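Local coordinates for hydrophilic protein, virA protein (Chromobacterium violaceum, PDB 3BO6) that probably acts as a virulence effector enzyme of the phosphothreonine lyase family, eliminating phosphate from phosphothreonine in target proteins, at residues A[38-43]-A[95-100]; A[49-54]-A[69-74]; A[80-85]-A[191-196]. All blocks are in the same frame, centred on the assembly; numbering follows the deposited sequence.

Interaction 1: A[38-43]-A[95-100]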
# COMPACT_ATOMS: atom_id res chain seq x y z
N PRO A 38 -0.37 -10.99 -14.50
CA PRO A 38 0.22 -10.26 -15.63
C PRO A 38 1.67 -9.91 -15.32
O PRO A 38 2.05 -9.88 -14.14
CB PRO A 38 -0.62 -8.97 -15.69
CG PRO A 38 -1.85 -9.25 -14.92
CD PRO A 38 -1.48 -10.25 -13.88
N ASP A 39 2.48 -9.66 -16.35
CA ASP A 39 3.74 -8.98 -16.08
C ASP A 39 3.55 -7.48 -16.24
O ASP A 39 2.46 -7.01 -16.55
CB ASP A 39 4.92 -9.55 -16.89
CG ASP A 39 4.80 -9.30 -18.38
OD1 ASP A 39 3.87 -8.60 -18.82
OD2 ASP A 39 5.67 -9.83 -19.11
N TYR A 40 4.62 -6.72 -16.01
CA TYR A 40 4.50 -5.27 -15.98
C TYR A 40 4.02 -4.72 -17.33
O TYR A 40 3.06 -3.94 -17.40
CB TYR A 40 5.84 -4.64 -15.60
CG TYR A 40 5.79 -3.12 -15.55
CD1 TYR A 40 5.17 -2.47 -14.51
CD2 TYR A 40 6.36 -2.36 -16.55
CE1 TYR A 40 5.13 -1.08 -14.45
CE2 TYR A 40 6.34 -0.98 -16.51
CZ TYR A 40 5.72 -0.35 -15.46
OH TYR A 40 5.67 1.03 -15.42
N SER A 41 4.70 -5.13 -18.41
CA SER A 41 4.37 -4.64 -19.74
C SER A 41 2.95 -5.06 -20.15
O SER A 41 2.25 -4.31 -20.81
CB SER A 41 5.40 -5.14 -20.76
OG SER A 41 5.12 -4.61 -22.04
N GLY A 42 2.53 -6.25 -19.74
CA GLY A 42 1.19 -6.72 -20.02
C GLY A 42 0.12 -5.91 -19.30
O GLY A 42 -0.93 -5.58 -19.86
N MET A 43 0.39 -5.60 -18.04
CA MET A 43 -0.57 -4.78 -17.33
C MET A 43 -0.78 -3.42 -18.02
O MET A 43 -1.89 -2.87 -17.98
CB MET A 43 -0.20 -4.61 -15.87
CG MET A 43 -1.28 -3.86 -15.11
SD MET A 43 -1.22 -4.12 -13.35
CE MET A 43 -2.61 -3.12 -12.86
N GLN A 95 11.02 -5.20 -12.88
CA GLN A 95 11.51 -6.29 -12.04
C GLN A 95 10.83 -6.31 -10.67
O GLN A 95 10.54 -7.38 -10.13
CB GLN A 95 13.03 -6.19 -11.84
CG GLN A 95 13.85 -6.30 -13.09
CD GLN A 95 14.24 -4.95 -13.66
OE1 GLN A 95 13.38 -4.12 -13.96
NE2 GLN A 95 15.54 -4.73 -13.81
N ALA A 96 10.57 -5.14 -10.09
CA ALA A 96 9.86 -5.06 -8.82
C ALA A 96 8.43 -5.57 -8.98
O ALA A 96 7.94 -6.32 -8.14
CB ALA A 96 9.86 -3.64 -8.29
N PHE A 97 7.79 -5.18 -10.07
CA PHE A 97 6.45 -5.67 -10.35
C PHE A 97 6.45 -7.21 -10.42
O PHE A 97 5.57 -7.88 -9.84
CB PHE A 97 5.92 -5.06 -11.66
CG PHE A 97 4.47 -5.39 -11.93
CD1 PHE A 97 3.48 -4.48 -11.61
CD2 PHE A 97 4.12 -6.60 -12.53
CE1 PHE A 97 2.15 -4.77 -11.85
CE2 PHE A 97 2.78 -6.90 -12.79
CZ PHE A 97 1.80 -5.98 -12.46
N GLN A 98 7.41 -7.80 -11.12
CA GLN A 98 7.50 -9.26 -11.22
C GLN A 98 7.70 -9.89 -9.85
O GLN A 98 7.16 -10.96 -9.54
CB GLN A 98 8.65 -9.68 -12.14
CG GLN A 98 8.83 -11.18 -12.25
CD GLN A 98 7.77 -11.84 -13.13
OE1 GLN A 98 6.96 -11.16 -13.75
NE2 GLN A 98 7.79 -13.17 -13.18
N ALA A 99 8.51 -9.25 -9.01
CA ALA A 99 8.78 -9.78 -7.67
C ALA A 99 7.55 -9.71 -6.75
O ALA A 99 7.39 -10.54 -5.87
CB ALA A 99 9.97 -9.06 -7.02
N LEU A 100 6.71 -8.70 -6.95
CA LEU A 100 5.56 -8.44 -6.08
C LEU A 100 4.22 -8.95 -6.58
O LEU A 100 3.25 -8.96 -5.83
CB LEU A 100 5.42 -6.93 -5.83
CG LEU A 100 6.58 -6.27 -5.08
CD1 LEU A 100 6.30 -4.80 -4.83
CD2 LEU A 100 6.82 -7.01 -3.77
O HOH W 1 4.33 -10.74 -12.88
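Phe-97 of helix 93-104 packs against the first turn of helix 40-44 in a mainly aromatic, partly buried contact that sits against strands 65-70 and 113-117 of the sheet. Phe-97 contributes the largest share of the touching surface. The edge of Tyr-40 turns toward the Phe-97 face in an offset edge-to-face pair, with centroids 5.8 Å apart and planes at 67°. The closest atoms of the two side chains are Tyr-40 CD1 and Phe-97 CD1, at 3.9 Å. Tyr-40 CA also lies over the face, 4.0 Å from the Phe-97 centroid and 24° off the normal, as a CH-pi contact. At the rim of the same ring, Pro-38 O approaches Phe-97 CE2 to 3.4 Å near the ring plane. In one of its two conformers, Met-43 places SD 3.7 Å from Phe-97 CZ, a Met-aromatic contact made at the ring edge. Phe-97 reaches this place because its CG stands opposite the backbone N (chi1 -173°), which sends the ring from its own helix across to the other. The helix start it meets is N-capped: Asp-39 OD1 accepts from Gly-42 N at 2.9 Å, closing the first turn beside the ring. Deeper in, Trp-114 and Val-116 of strand 113-117 touch Phe-97, Met-66 of strand 65-70 touches Tyr-40 and Met-43, and the Tyr-40 hydroxyl is hydrogen-bonded to Thr-117 O and Met-119 N, so the polar tip of this buried ring is satisfied by backbone at the end of strand 113-117 and just beyond it. Toward the outer side, a water spans the two segments, donating to Pro-38 O at 2.7 Å and to Gln-98 OE1, in one of two conformers, at 2.8 Å; the folded Gln-98 chain brings that amide oxygen toward Asp-39 CB.

Interaction 2: A[49-54]-A[69-74]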
# COMPACT_ATOMS: atom_id res chain seq x y z
N PHE A 49 -10.15 -2.31 -19.95
CA PHE A 49 -10.59 -3.32 -19.01
C PHE A 49 -9.89 -4.65 -19.28
O PHE A 49 -9.85 -5.13 -20.43
CB PHE A 49 -12.10 -3.51 -19.10
CG PHE A 49 -12.63 -4.63 -18.24
CD1 PHE A 49 -12.82 -4.45 -16.88
CD2 PHE A 49 -12.95 -5.86 -18.80
CE1 PHE A 49 -13.32 -5.48 -16.09
CE2 PHE A 49 -13.45 -6.89 -18.02
CZ PHE A 49 -13.63 -6.69 -16.66
N ALA A 50 -9.32 -5.22 -18.24
CA ALA A 50 -8.79 -6.59 -18.28
C ALA A 50 -8.94 -7.15 -16.88
O ALA A 50 -9.25 -6.40 -15.96
CB ALA A 50 -7.34 -6.60 -18.71
N MET A 51 -8.74 -8.45 -16.73
CA MET A 51 -8.88 -9.11 -15.43
C MET A 51 -7.75 -10.09 -15.17
O MET A 51 -7.28 -10.78 -16.09
CB MET A 51 -10.18 -9.92 -15.35
CG MET A 51 -11.46 -9.13 -15.46
SD MET A 51 -11.86 -8.23 -13.95
CE MET A 51 -11.68 -9.48 -12.68
N SER A 52 -7.33 -10.18 -13.91
CA SER A 52 -6.46 -11.26 -13.46
C SER A 52 -6.69 -11.53 -11.98
O SER A 52 -6.70 -10.59 -11.19
CB SER A 52 -4.99 -10.93 -13.72
OG SER A 52 -4.17 -12.03 -13.34
N GLN A 53 -6.88 -12.79 -11.63
CA GLN A 53 -7.04 -13.21 -10.23
C GLN A 53 -8.15 -12.46 -9.51
O GLN A 53 -8.04 -12.19 -8.31
CB GLN A 53 -5.72 -13.06 -9.48
CG GLN A 53 -4.59 -13.91 -10.07
CD GLN A 53 -4.73 -15.38 -9.73
OE1 GLN A 53 -5.56 -15.75 -8.89
NE2 GLN A 53 -3.92 -16.22 -10.36
N GLY A 54 -9.20 -12.09 -10.23
CA GLY A 54 -10.30 -11.37 -9.62
C GLY A 54 -10.08 -9.88 -9.43
O GLY A 54 -10.95 -9.19 -8.87
N HIS A 69 -8.00 -3.36 -8.99
CA HIS A 69 -8.91 -3.37 -7.85
C HIS A 69 -9.80 -4.60 -7.90
O HIS A 69 -10.26 -4.98 -8.96
CB HIS A 69 -9.73 -2.10 -7.73
CG HIS A 69 -10.77 -1.95 -8.79
ND1 HIS A 69 -10.51 -1.31 -9.99
CD2 HIS A 69 -12.06 -2.34 -8.84
CE1 HIS A 69 -11.61 -1.32 -10.73
NE2 HIS A 69 -12.56 -1.94 -10.05
N ARG A 70 -10.05 -5.21 -6.75
CA ARG A 70 -10.90 -6.39 -6.71
C ARG A 70 -12.31 -6.08 -7.17
O ARG A 70 -12.92 -5.10 -6.74
CB ARG A 70 -10.97 -6.94 -5.30
CG ARG A 70 -9.73 -7.68 -4.86
CD ARG A 70 -9.94 -8.36 -3.52
NE ARG A 70 -8.90 -9.34 -3.22
CZ ARG A 70 -8.11 -9.28 -2.16
NH1 ARG A 70 -8.21 -8.28 -1.30
NH2 ARG A 70 -7.20 -10.23 -1.96
N GLU A 71 -12.84 -6.93 -8.04
CA GLU A 71 -14.23 -6.85 -8.44
C GLU A 71 -15.11 -7.03 -7.21
O GLU A 71 -16.13 -6.36 -7.08
CB GLU A 71 -14.50 -7.93 -9.49
CG GLU A 71 -15.91 -7.95 -10.01
CD GLU A 71 -16.06 -9.00 -11.09
OE1 GLU A 71 -15.24 -9.01 -12.03
OE2 GLU A 71 -16.99 -9.80 -11.00
N ASN A 72 -14.70 -7.94 -6.33
CA ASN A 72 -15.40 -8.17 -5.06
C ASN A 72 -14.45 -7.88 -3.89
O ASN A 72 -13.62 -8.71 -3.54
CB ASN A 72 -15.93 -9.60 -4.98
CG ASN A 72 -17.12 -9.83 -5.88
OD1 ASN A 72 -18.17 -9.21 -5.71
ND2 ASN A 72 -16.97 -10.73 -6.84
N PRO A 73 -14.57 -6.68 -3.30
CA PRO A 73 -13.60 -6.31 -2.27
C PRO A 73 -13.70 -7.19 -1.03
O PRO A 73 -14.80 -7.61 -0.65
CB PRO A 73 -13.98 -4.87 -1.92
CG PRO A 73 -14.74 -4.37 -3.10
CD PRO A 73 -15.48 -5.57 -3.63
N GLN A 74 -12.56 -7.48 -0.42
CA GLN A 74 -12.54 -8.19 0.86
C GLN A 74 -12.76 -7.25 2.05
O GLN A 74 -13.23 -7.69 3.10
CB GLN A 74 -11.22 -8.94 1.02
CG GLN A 74 -11.10 -10.11 0.06
CD GLN A 74 -12.02 -11.25 0.45
OE1 GLN A 74 -12.79 -11.75 -0.36
NE2 GLN A 74 -11.95 -11.66 1.71
O HOH W 2 -12.62 -9.91 -6.86
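Flat groups meet little here: the Glu-71 carboxylate is approached by Met-51, whose CE lies 3.6 Å from Glu-71 OE1, while the Arg-70 guanidinium carries Gln-74 CG over one face, shifted toward the rim. That guanidinium is held from outside the two segments, NH1 by a salt bridge to Asp-112 and NH2 by Ser-109 O. Met-51 reaches Glu-71 through a chain bent twice (chi2 -75°, chi3 -49°), crossing the extended Glu-71 side chain at about a right angle; both side chains also touch Gln-56 of strand 55-59. The bond that joins the segments is a backbone one: Glu-71 N donates to Gly-54 O at 3.1 Å, almost straight at 169°. The same oxygen takes a second donor, a water 2.7 Å from Gly-54 O that also accepts from Asn-72 N, and Arg-70 CA adds a C-H...O contact. Gln-53 and Gly-54 both have positive phi, fitting a type I' turn of a two-residue beta-hairpin between strands 49-52 and 55-59; the Glu-71 bond continues the antiparallel ladder of 55-59 with 65-70, as at the end of a three-stranded meander.

Interaction 3: A[80-85]-A[191-196]. With SO4 (sulfate ion), chain C.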
# COMPACT_ATOMS: atom_id res chain seq x y z
N ALA A 80 -10.26 5.34 4.58
CA ALA A 80 -10.06 6.27 5.67
C ALA A 80 -8.72 6.99 5.55
O ALA A 80 -8.20 7.56 6.52
CB ALA A 80 -10.17 5.54 7.01
N GLY A 81 -8.16 6.99 4.33
CA GLY A 81 -6.96 7.76 4.04
C GLY A 81 -5.64 7.04 4.15
O GLY A 81 -4.62 7.57 3.73
N ASP A 82 -5.62 5.83 4.73
CA ASP A 82 -4.35 5.15 4.94
C ASP A 82 -3.80 4.56 3.65
O ASP A 82 -4.49 3.82 2.94
CB ASP A 82 -4.50 4.10 6.04
CG ASP A 82 -4.93 4.70 7.34
OD1 ASP A 82 -4.27 5.65 7.79
OD2 ASP A 82 -5.94 4.25 7.93
N LYS A 83 -2.56 4.91 3.32
CA LYS A 83 -1.96 4.38 2.10
C LYS A 83 -0.47 4.14 2.29
O LYS A 83 0.21 4.80 3.09
CB LYS A 83 -2.23 5.30 0.91
CG LYS A 83 -1.48 6.62 0.95
CD LYS A 83 -2.17 7.71 0.09
CE LYS A 83 -2.22 7.35 -1.38
NZ LYS A 83 -2.98 8.39 -2.15
N PHE A 84 0.03 3.18 1.53
CA PHE A 84 1.46 2.93 1.47
C PHE A 84 2.00 3.22 0.09
O PHE A 84 1.30 3.04 -0.91
CB PHE A 84 1.78 1.45 1.75
CG PHE A 84 1.37 0.99 3.11
CD1 PHE A 84 0.31 0.10 3.26
CD2 PHE A 84 2.08 1.37 4.23
CE1 PHE A 84 -0.06 -0.38 4.53
CE2 PHE A 84 1.73 0.91 5.50
CZ PHE A 84 0.64 0.04 5.64
N HIS A 85 3.26 3.60 0.03
CA HIS A 85 3.99 3.62 -1.22
C HIS A 85 5.10 2.60 -1.12
O HIS A 85 5.55 2.25 -0.01
CB HIS A 85 4.58 5.00 -1.46
CG HIS A 85 3.55 6.07 -1.61
ND1 HIS A 85 3.38 7.07 -0.68
CD2 HIS A 85 2.64 6.30 -2.59
CE1 HIS A 85 2.40 7.88 -1.08
NE2 HIS A 85 1.95 7.43 -2.24
N TYR A 191 4.61 5.41 4.36
CA TYR A 191 3.20 5.64 4.68
C TYR A 191 2.81 7.11 4.74
O TYR A 191 3.60 7.96 5.15
CB TYR A 191 2.95 5.06 6.08
CG TYR A 191 1.63 5.48 6.71
CD1 TYR A 191 0.44 4.83 6.38
CD2 TYR A 191 1.57 6.54 7.62
CE1 TYR A 191 -0.76 5.19 6.98
CE2 TYR A 191 0.37 6.92 8.21
CZ TYR A 191 -0.78 6.24 7.89
OH TYR A 191 -1.98 6.61 8.48
N ARG A 192 1.58 7.40 4.34
CA ARG A 192 0.94 8.64 4.78
C ARG A 192 -0.56 8.45 4.88
O ARG A 192 -1.12 7.46 4.38
CB ARG A 192 1.28 9.86 3.90
CG ARG A 192 0.55 9.92 2.58
CD ARG A 192 0.98 11.14 1.73
NE ARG A 192 0.04 11.41 0.63
CZ ARG A 192 -1.02 12.19 0.75
NH1 ARG A 192 -1.28 12.80 1.91
NH2 ARG A 192 -1.83 12.37 -0.29
N ASN A 193 -1.21 9.38 5.57
CA ASN A 193 -2.67 9.41 5.61
C ASN A 193 -3.23 10.60 4.83
O ASN A 193 -2.90 11.74 5.12
CB ASN A 193 -3.18 9.44 7.05
CG ASN A 193 -4.70 9.43 7.10
OD1 ASN A 193 -5.33 10.46 6.84
ND2 ASN A 193 -5.29 8.28 7.36
N GLU A 194 -4.11 10.32 3.87
CA GLU A 194 -4.63 11.36 2.96
C GLU A 194 -5.44 12.44 3.65
O GLU A 194 -5.49 13.57 3.17
CB GLU A 194 -5.56 10.73 1.92
CG GLU A 194 -4.90 9.89 0.91
CD GLU A 194 -5.79 9.64 -0.29
OE1 GLU A 194 -5.40 8.80 -1.11
OE2 GLU A 194 -6.86 10.27 -0.40
N LEU A 195 -6.13 12.09 4.73
CA LEU A 195 -7.02 13.04 5.37
C LEU A 195 -6.24 14.08 6.17
O LEU A 195 -6.69 15.22 6.34
CB LEU A 195 -7.98 12.31 6.32
CG LEU A 195 -8.91 11.25 5.72
CD1 LEU A 195 -9.80 10.60 6.77
CD2 LEU A 195 -9.75 11.85 4.60
N ARG A 196 -5.08 13.68 6.69
CA ARG A 196 -4.35 14.50 7.64
C ARG A 196 -2.90 14.79 7.26
O ARG A 196 -2.08 15.13 8.11
CB ARG A 196 -4.45 13.89 9.05
CG ARG A 196 -5.89 13.83 9.57
CD ARG A 196 -6.00 13.16 10.92
NE ARG A 196 -5.81 11.72 10.81
CZ ARG A 196 -6.75 10.83 10.52
NH1 ARG A 196 -8.02 11.22 10.33
NH2 ARG A 196 -6.45 9.54 10.46
S SO4 C . -0.06 10.23 -2.99
O1 SO4 C . 0.92 10.41 -1.90
O2 SO4 C . -1.37 10.69 -2.55
O3 SO4 C . 0.37 11.01 -4.14
O4 SO4 C . -0.16 8.81 -3.34
O HOH W 3 -8.44 7.70 9.26
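Strands 82-85 and 191-193 run antiparallel at 152°, with Lys-83 and Arg-192 as the hydrogen-bonded pair, flanked by the non-hydrogen-bonded pairs Asp-82 with Asn-193 and Phe-84 with Tyr-191. On the face of Asp-82, a single carboxylate oxygen receives two donors from opposite faces of its plane. Tyr-191 OH donates to Asp-82 OD1 at 2.6 Å on the anti side, and Asn-193 ND2 meets Asp-82 OD1 at 2.9 Å from well above that plane; Asp-82 OD2 is hydrogen-bonded to Tyr-147 OH. The other hydrogen of Asn-193 ND2 is given to Ala-80 O, while Asn-193 OD1 accepts from Leu-195 N in an Asx turn that bends the chain after the strand. On the opposite face, Lys-83 NZ forms a salt bridge with Glu-194 OE1 at 2.7 Å and a bond to sulfate O2 at 2.8 Å. Arg-192 is extended from CG to NE and presents a guanidinium edge: NE donates to sulfate O1 at 2.9 Å and NH2 to sulfate O2 at 2.9 Å. His-85 NE2 reaches sulfate O4 at 2.8 Å, its ring oriented through ND1 by Asp-180. Arg-127 and Arg-199 also bind this ion, probably from the crystallisation liquor. Basic side chains converging on a tetrahedral dianion are consistent with a pocket for a substrate phosphothreonine's phosphate.

Overall arrangement
From the N terminus, segment 38-43 leads through helix 40-44 to strand 49-52. Interaction 2 then closes the short excursion through strands 55-59 and 65-70, tying the turn of the outer hairpin to the end of strand 65-70, the third strand of the meander. It is nested within the larger loop of interaction 1, which closes when helix 93-104 reaches helix 40-44; the two contacts touch where Pro-38 packs on Ser-52. Interaction 3 follows interaction 2 in series but crosses interaction 1: strand 82-86 lies inside that loop, and the longest loop closes when strand 189-193 pairs with it at the sheet's other edge, about 22 Å from interaction 2 between centres.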